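PDB 3VTG: high choriolytic enzyme 1 from Oryzias latipes, which acts as a zinc metalloendopeptidase of the astacin family that helps break down the egg envelope when the fish embryo hatches. Local coordinates for residues A36-A41 / G95-E100; Q82-N87 / H99-A104. All coordinates share one frame; numbering follows the deposited sequence.

Contact 1. Residues A36-A41 / G95-E100; sequences ATIEGA and GIIQHE. With ZN (zinc ion), chain B.
I97 meets T37, I38 and A41 where two helices of the astacin catalytic domain pack together: helix 32-43 and helix 94-105, the active-site helix with the HExxH zinc motif. The short segments cross at -61° with their axes 9.0 Å apart, and no hydrogen bond joins them. Apolar packing does most of the work. I97 presents both branches: CG2, anti to its own backbone N, lies 3.6 Å from A41 CB, while the other branch reaches toward the turn of helix 32-43 before A41, where I97 CD1 is 3.9 Å from T37 CG2 and 4.2 Å from I38 CG1. T37 and I97 run at about a right angle to each other; the T37 hydroxyl is engaged within its own helix, by G33 O. The second kind of contact is aliphatic against backbone. Q98 lays CG 3.7 Å from A41 O; beyond CG the chain is extended, and its NE2 is hydrogen-bonded to S94 OG one turn back. The opposite side of helix 94-105 faces the metal. H99, with CG anti to the backbone N (chi1 173°), turns its ring from helix 32-43, and ND1 is held by I152 O. H103 and H109 complete the protein ligands of the zinc ion. Two waters also bind it; water 1 donates a hydrogen bond of 2.7 Å to OE2 of E100, the predicted active-site glutamate, and H99 NE2 binds the zinc ion at 2.1 Å.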
ATOM      1  N   ALA A  36       7.309  10.107  15.277  1.00  9.53           N
ATOM      2  CA  ALA A  36       7.655  11.155  14.312  1.00  9.49           C
ATOM      3  C   ALA A  36       7.930  10.601  12.911  1.00  9.47           C
ATOM      4  O   ALA A  36       7.564  11.229  11.918  1.00  9.39           O
ATOM      5  CB  ALA A  36       8.827  11.986  14.815  1.00  9.63           C
ATOM      6  N   THR A  37       8.550   9.425  12.839  1.00  9.41           N
ATOM      7  CA  THR A  37       8.800   8.762  11.558  1.00  9.36           C
ATOM      8  C   THR A  37       7.490   8.381  10.869  1.00  9.32           C
ATOM      9  O   THR A  37       7.312   8.628   9.672  1.00  9.22           O
ATOM     10  CB  THR A  37       9.722   7.534  11.725  1.00  9.44           C
ATOM     11  OG1 THR A  37      10.992   7.964  12.231  1.00  9.62           O
ATOM     12  CG2 THR A  37       9.942   6.817  10.394  1.00  9.49           C
ATOM     13  N   ILE A  38       6.572   7.801  11.637  1.00  9.21           N
ATOM     14  CA  ILE A  38       5.259   7.415  11.125  1.00  9.22           C
ATOM     15  C   ILE A  38       4.481   8.645  10.648  1.00  9.34           C
ATOM     16  O   ILE A  38       3.941   8.651   9.540  1.00  9.20           O
ATOM     17  CB  ILE A  38       4.454   6.618  12.177  1.00  9.21           C
ATOM     18  CG1 ILE A  38       5.172   5.301  12.502  1.00  9.27           C
ATOM     19  CG2 ILE A  38       3.031   6.351  11.690  1.00  9.16           C
ATOM     20  CD1 ILE A  38       4.794   4.692  13.838  1.00  9.34           C
ATOM     21  N   GLU A  39       4.452   9.693  11.469  1.00  9.52           N
ATOM     22  CA  GLU A  39       3.728  10.910  11.109  1.00  9.94           C
ATOM     23  C   GLU A  39       4.385  11.628   9.924  1.00  9.88           C
ATOM     24  O   GLU A  39       3.697  12.238   9.105  1.00  9.92           O
ATOM     25  CB  GLU A  39       3.540  11.828  12.327  1.00 10.42           C
ATOM     26  CG  GLU A  39       2.608  11.231  13.384  1.00 10.93           C
ATOM     27  CD  GLU A  39       2.215  12.192  14.499  1.00 11.31           C
ATOM     28  OE1 GLU A  39       3.011  13.099  14.833  1.00 11.96           O
ATOM     29  OE2 GLU A  39       1.106  12.030  15.064  1.00 11.59           O
ATOM     30  N   GLY A  40       5.710  11.528   9.821  1.00  9.93           N
ATOM     31  CA  GLY A  40       6.442  12.063   8.674  1.00 10.15           C
ATOM     32  C   GLY A  40       6.021  11.409   7.369  1.00 10.09           C
ATOM     33  O   GLY A  40       5.811  12.088   6.361  1.00 10.37           O
ATOM     34  N   ALA A  41       5.886  10.083   7.393  1.00  9.94           N
ATOM     35  CA  ALA A  41       5.423   9.328   6.232  1.00  9.87           C
ATOM     36  C   ALA A  41       3.998   9.709   5.845  1.00  9.85           C
ATOM     37  O   ALA A  41       3.672   9.790   4.662  1.00  9.71           O
ATOM     38  CB  ALA A  41       5.530   7.836   6.489  1.00  9.86           C
ATOM     39  N   GLY A  95       9.125   5.000   3.115  1.00  9.09           N
ATOM     40  CA  GLY A  95       8.523   4.357   1.949  1.00  9.06           C
ATOM     41  C   GLY A  95       7.670   3.149   2.293  1.00  8.83           C
ATOM     42  O   GLY A  95       6.592   2.963   1.728  1.00  8.73           O
ATOM     43  N   ILE A  96       8.153   2.324   3.220  1.00  8.78           N
ATOM     44  CA  ILE A  96       7.403   1.159   3.688  1.00  8.76           C
ATOM     45  C   ILE A  96       6.109   1.588   4.387  1.00  8.41           C
ATOM     46  O   ILE A  96       5.039   1.009   4.146  1.00  8.40           O
ATOM     47  CB  ILE A  96       8.268   0.265   4.607  1.00  8.98           C
ATOM     48  CG1 ILE A  96       9.372  -0.418   3.786  1.00  9.34           C
ATOM     49  CG2 ILE A  96       7.416  -0.778   5.323  1.00  9.10           C
ATOM     50  CD1 ILE A  96      10.362  -1.226   4.599  1.00  9.66           C
ATOM     51  N   ILE A  97       6.201   2.614   5.230  1.00  8.21           N
ATOM     52  CA  ILE A  97       5.022   3.125   5.928  1.00  8.05           C
ATOM     53  C   ILE A  97       3.998   3.668   4.924  1.00  7.94           C
ATOM     54  O   ILE A  97       2.807   3.378   5.035  1.00  7.92           O
ATOM     55  CB  ILE A  97       5.385   4.170   7.010  1.00  8.04           C
ATOM     56  CG1 ILE A  97       6.298   3.544   8.074  1.00  8.08           C
ATOM     57  CG2 ILE A  97       4.123   4.729   7.660  1.00  8.10           C
ATOM     58  CD1 ILE A  97       7.152   4.541   8.832  1.00  8.21           C
ATOM     59  N   GLN A  98       4.470   4.415   3.928  1.00  7.82           N
ATOM     60  CA  GLN A  98       3.602   4.923   2.860  1.00  7.76           C
ATOM     61  C   GLN A  98       2.907   3.794   2.093  1.00  7.58           C
ATOM     62  O   GLN A  98       1.719   3.888   1.780  1.00  7.38           O
ATOM     63  CB  GLN A  98       4.394   5.799   1.892  1.00  7.84           C
ATOM     64  CG  GLN A  98       4.900   7.103   2.487  1.00  8.05           C
ATOM     65  CD  GLN A  98       5.781   7.858   1.513  1.00  8.18           C
ATOM     66  OE1 GLN A  98       5.389   8.104   0.369  1.00  8.39           O
ATOM     67  NE2 GLN A  98       6.975   8.228   1.954  1.00  8.42           N
ATOM     68  N   HIS A  99       3.662   2.735   1.801  1.00  7.47           N
ATOM     69  CA  HIS A  99       3.141   1.516   1.177  1.00  7.56           C
ATOM     70  C   HIS A  99       1.989   0.963   1.991  1.00  7.59           C
ATOM     71  O   HIS A  99       0.913   0.677   1.449  1.00  7.55           O
ATOM     72  CB  HIS A  99       4.290   0.515   1.028  1.00  7.53           C
ATOM     73  CG  HIS A  99       3.875  -0.858   0.547  1.00  7.38           C
ATOM     74  ND1 HIS A  99       4.171  -1.313  -0.689  1.00  7.34           N
ATOM     75  CD2 HIS A  99       3.213  -1.897   1.202  1.00  7.38           C
ATOM     76  CE1 HIS A  99       3.707  -2.571  -0.823  1.00  7.33           C
ATOM     77  NE2 HIS A  99       3.121  -2.926   0.334  1.00  7.36           N
ATOM     78  N   GLU A 100       2.186   0.835   3.303  1.00  7.76           N
ATOM     79  CA  GLU A 100       1.135   0.313   4.185  1.00  7.87           C
ATOM     80  C   GLU A 100      -0.094   1.218   4.250  1.00  7.73           C
ATOM     81  O   GLU A 100      -1.231   0.734   4.232  1.00  7.47           O
ATOM     82  CB  GLU A 100       1.672   0.038   5.596  1.00  8.24           C
ATOM     83  CG  GLU A 100       2.769  -1.019   5.669  1.00  8.70           C
ATOM     84  CD  GLU A 100       2.411  -2.325   4.975  1.00  9.08           C
ATOM     85  OE1 GLU A 100       1.212  -2.676   4.893  1.00  9.47           O
ATOM     86  OE2 GLU A 100       3.344  -3.006   4.506  1.00  9.56           O
TER
HETATM   87 ZN    ZN B 301       2.091  -4.654   0.789  1.00  8.28          ZN
HETATM   88  O   HOH W   1       2.167  -4.863   2.906  1.00 11.15           O
HETATM   89  O   HOH W   2       4.108  -5.739   1.045  1.00 14.04           O

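Contact 2. Residues Q82-N87 / H99-A104; sequences QELSIN and HELNHA. With ZN (zinc ion), chain B.
L84 points from strand 81-86 into the active-site helix and touches E100, L101 and A104, so that the HExxH helix of this astacin-type protease packs on the sheet. Strand and helix segments run nearly antiparallel, at 164°, with their axes 9.4 Å apart. From CB, the L84 side chain takes CG anti to the backbone N (chi1 -173°), which carries the fork toward the helix. L84 CG lies 4.1 Å from E100 CB. At the fork, L84 CD2 closes on that same E100 CB at 3.8 Å, while L84 CD1 reaches past it to lie 3.9 Å from both E100 O and L101 CD2, with the two leucines at about a right angle, and 4.4 Å from A104 CB. One leucine therefore spans a full helical turn. Two residues along, the I86 and E100 side chains run alongside in opposite senses, with I86 CD1 3.9 Å from E100 CG. The aliphatic part of the glutamate is thus packed from the strand side by L84 and I86. Its chain bends at chi2 (-51°), bringing the carboxylate round to the zinc-bound water, with OE1 in the plane of the H103 ring at its edge. H103 NE2 binds the zinc ion at 2.1 Å, and its ND1 is hydrogen-bonded to F107 O. Polar neighbours are held elsewhere: the Q82 amide by K78 N and G76 O, S85 OG by G70 O. Strand 81-86 lies between strands 62-66 and 71-73, and their residues I63 and S73 also touch A104, so the helix rests across several strands of the mixed sheet.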
ATOM      1  N   GLN A  82      -9.075  -0.740  13.022  1.00  9.25           N
ATOM      2  CA  GLN A  82      -8.336  -1.623  12.124  1.00  9.10           C
ATOM      3  C   GLN A  82      -6.842  -1.441  12.331  1.00  9.13           C
ATOM      4  O   GLN A  82      -6.349  -0.316  12.451  1.00  8.93           O
ATOM      5  CB  GLN A  82      -8.736  -1.415  10.658  1.00  8.93           C
ATOM      6  CG  GLN A  82      -8.304  -0.099  10.032  1.00  8.78           C
ATOM      7  CD  GLN A  82      -8.875   0.065   8.643  1.00  8.69           C
ATOM      8  OE1 GLN A  82     -10.077   0.287   8.479  1.00  8.52           O
ATOM      9  NE2 GLN A  82      -8.021  -0.045   7.633  1.00  8.58           N
ATOM     10  N   GLU A  83      -6.125  -2.555  12.381  1.00  9.31           N
ATOM     11  CA  GLU A  83      -4.703  -2.515  12.676  1.00  9.44           C
ATOM     12  C   GLU A  83      -3.844  -2.336  11.433  1.00  9.21           C
ATOM     13  O   GLU A  83      -4.191  -2.781  10.332  1.00  9.32           O
ATOM     14  CB  GLU A  83      -4.269  -3.739  13.492  1.00 10.18           C
ATOM     15  CG  GLU A  83      -4.768  -3.694  14.932  1.00 10.85           C
ATOM     16  CD  GLU A  83      -4.158  -4.747  15.846  1.00 11.38           C
ATOM     17  OE1 GLU A  83      -3.594  -5.748  15.355  1.00 12.10           O
ATOM     18  OE2 GLU A  83      -4.253  -4.568  17.078  1.00 12.18           O
ATOM     19  N   LEU A  84      -2.733  -1.639  11.633  1.00  8.88           N
ATOM     20  CA  LEU A  84      -1.691  -1.492  10.634  1.00  8.64           C
ATOM     21  C   LEU A  84      -0.388  -1.747  11.372  1.00  8.52           C
ATOM     22  O   LEU A  84      -0.075  -1.055  12.347  1.00  8.43           O
ATOM     23  CB  LEU A  84      -1.718  -0.088  10.016  1.00  8.56           C
ATOM     24  CG  LEU A  84      -0.799   0.231   8.829  1.00  8.55           C
ATOM     25  CD1 LEU A  84      -1.342   1.406   8.030  1.00  8.54           C
ATOM     26  CD2 LEU A  84       0.629   0.510   9.271  1.00  8.59           C
ATOM     27  N   SER A  85       0.356  -2.754  10.924  1.00  8.51           N
ATOM     28  CA  SER A  85       1.593  -3.126  11.594  1.00  8.49           C
ATOM     29  C   SER A  85       2.815  -2.492  10.955  1.00  8.43           C
ATOM     30  O   SER A  85       3.068  -2.662   9.759  1.00  8.39           O
ATOM     31  CB  SER A  85       1.754  -4.642  11.636  1.00  8.64           C
ATOM     32  OG  SER A  85       2.932  -4.995  12.339  1.00  8.65           O
ATOM     33  N   ILE A  86       3.554  -1.745  11.769  1.00  8.46           N
ATOM     34  CA  ILE A  86       4.887  -1.278  11.417  1.00  8.65           C
ATOM     35  C   ILE A  86       5.827  -1.887  12.458  1.00  8.82           C
ATOM     36  O   ILE A  86       6.033  -1.319  13.534  1.00  8.62           O
ATOM     37  CB  ILE A  86       4.975   0.274  11.400  1.00  8.61           C
ATOM     38  CG1 ILE A  86       4.016   0.867  10.357  1.00  8.54           C
ATOM     39  CG2 ILE A  86       6.404   0.756  11.157  1.00  8.65           C
ATOM     40  CD1 ILE A  86       4.285   0.450   8.919  1.00  8.50           C
ATOM     41  N   ASN A  87       6.361  -3.071  12.162  1.00  9.30           N
ATOM     42  CA  ASN A  87       7.315  -3.697  13.071  1.00  9.89           C
ATOM     43  C   ASN A  87       8.511  -2.770  13.273  1.00 10.09           C
ATOM     44  O   ASN A  87       9.081  -2.263  12.305  1.00  9.91           O
ATOM     45  CB  ASN A  87       7.776  -5.060  12.559  1.00 10.41           C
ATOM     46  CG  ASN A  87       8.728  -5.744  13.521  1.00 10.71           C
ATOM     47  OD1 ASN A  87       9.945  -5.587  13.418  1.00 11.25           O
ATOM     48  ND2 ASN A  87       8.179  -6.483  14.478  1.00 11.05           N
ATOM     49  N   HIS A  99       3.662   2.735   1.801  1.00  7.47           N
ATOM     50  CA  HIS A  99       3.141   1.516   1.177  1.00  7.56           C
ATOM     51  C   HIS A  99       1.989   0.963   1.991  1.00  7.59           C
ATOM     52  O   HIS A  99       0.913   0.677   1.449  1.00  7.55           O
ATOM     53  CB  HIS A  99       4.290   0.515   1.028  1.00  7.53           C
ATOM     54  CG  HIS A  99       3.875  -0.858   0.547  1.00  7.38           C
ATOM     55  ND1 HIS A  99       4.171  -1.313  -0.689  1.00  7.34           N
ATOM     56  CD2 HIS A  99       3.213  -1.897   1.202  1.00  7.38           C
ATOM     57  CE1 HIS A  99       3.707  -2.571  -0.823  1.00  7.33           C
ATOM     58  NE2 HIS A  99       3.121  -2.926   0.334  1.00  7.36           N
ATOM     59  N   GLU A 100       2.186   0.835   3.303  1.00  7.76           N
ATOM     60  CA  GLU A 100       1.135   0.313   4.185  1.00  7.87           C
ATOM     61  C   GLU A 100      -0.094   1.218   4.250  1.00  7.73           C
ATOM     62  O   GLU A 100      -1.231   0.734   4.232  1.00  7.47           O
ATOM     63  CB  GLU A 100       1.672   0.038   5.596  1.00  8.24           C
ATOM     64  CG  GLU A 100       2.769  -1.019   5.669  1.00  8.70           C
ATOM     65  CD  GLU A 100       2.411  -2.325   4.975  1.00  9.08           C
ATOM     66  OE1 GLU A 100       1.212  -2.676   4.893  1.00  9.47           O
ATOM     67  OE2 GLU A 100       3.344  -3.006   4.506  1.00  9.56           O
ATOM     68  N   LEU A 101       0.136   2.525   4.316  1.00  7.65           N
ATOM     69  CA  LEU A 101      -0.959   3.489   4.315  1.00  7.73           C
ATOM     70  C   LEU A 101      -1.773   3.412   3.018  1.00  7.74           C
ATOM     71  O   LEU A 101      -2.992   3.579   3.033  1.00  7.73           O
ATOM     72  CB  LEU A 101      -0.437   4.905   4.570  1.00  7.73           C
ATOM     73  CG  LEU A 101       0.143   5.161   5.968  1.00  7.74           C
ATOM     74  CD1 LEU A 101       0.954   6.448   5.970  1.00  7.76           C
ATOM     75  CD2 LEU A 101      -0.936   5.204   7.044  1.00  7.88           C
ATOM     76  N   ASN A 102      -1.096   3.137   1.902  1.00  7.83           N
ATOM     77  CA  ASN A 102      -1.781   2.904   0.629  1.00  8.05           C
ATOM     78  C   ASN A 102      -2.689   1.672   0.639  1.00  7.81           C
ATOM     79  O   ASN A 102      -3.772   1.703   0.046  1.00  7.81           O
ATOM     80  CB  ASN A 102      -0.792   2.854  -0.534  1.00  8.62           C
ATOM     81  CG  ASN A 102      -0.566   4.215  -1.150  1.00  9.18           C
ATOM     82  OD1 ASN A 102      -1.423   4.731  -1.875  1.00  9.90           O
ATOM     83  ND2 ASN A 102       0.588   4.814  -0.858  1.00  9.46           N
ATOM     84  N   HIS A 103      -2.265   0.602   1.318  1.00  7.63           N
ATOM     85  CA  HIS A 103      -3.149  -0.548   1.541  1.00  7.51           C
ATOM     86  C   HIS A 103      -4.388  -0.112   2.280  1.00  7.44           C
ATOM     87  O   HIS A 103      -5.506  -0.464   1.891  1.00  7.49           O
ATOM     88  CB  HIS A 103      -2.466  -1.650   2.343  1.00  7.45           C
ATOM     89  CG  HIS A 103      -1.512  -2.516   1.549  1.00  7.37           C
ATOM     90  ND1 HIS A 103      -1.807  -3.021   0.334  1.00  7.36           N
ATOM     91  CD2 HIS A 103      -0.252  -3.007   1.879  1.00  7.37           C
ATOM     92  CE1 HIS A 103      -0.778  -3.776  -0.099  1.00  7.41           C
ATOM     93  NE2 HIS A 103       0.173  -3.766   0.848  1.00  7.25           N
ATOM     94  N   ALA A 104      -4.203   0.663   3.353  1.00  7.41           N
ATOM     95  CA  ALA A 104      -5.323   1.163   4.156  1.00  7.42           C
ATOM     96  C   ALA A 104      -6.289   2.011   3.327  1.00  7.47           C
ATOM     97  O   ALA A 104      -7.491   2.033   3.599  1.00  7.49           O
ATOM     98  CB  ALA A 104      -4.818   1.944   5.363  1.00  7.50           C
TER
HETATM   99 ZN    ZN B 301       2.091  -4.654   0.789  1.00  8.28          ZN
HETATM  100  O   HOH W   1       2.167  -4.863   2.906  1.00 11.15           O
HETATM  101  O   HOH W   2       4.108  -5.739   1.045  1.00 14.04           O

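From the N terminus, the chain passes strand 20-26 and enters helix 32-43, runs through the remaining strands of the five-stranded sheet, ending with 81-86, and then forms helix 94-105. Contact 1 closes the long loop, with 53 residues between its segments; contact 2 closes a short one of 11. The sequence 82-87 falls within the span of contact 1, but 99-104 starts inside 95-100 and runs past it, so the two spans overlap from 82 to 100 and their helical segments share H99 and E100. Helix 94-105 is thereby tied to both helix 32-43 and the sheet. I97 of contact 1 bridges the two, its CG1 3.8 Å from I86 CD1 of contact 2.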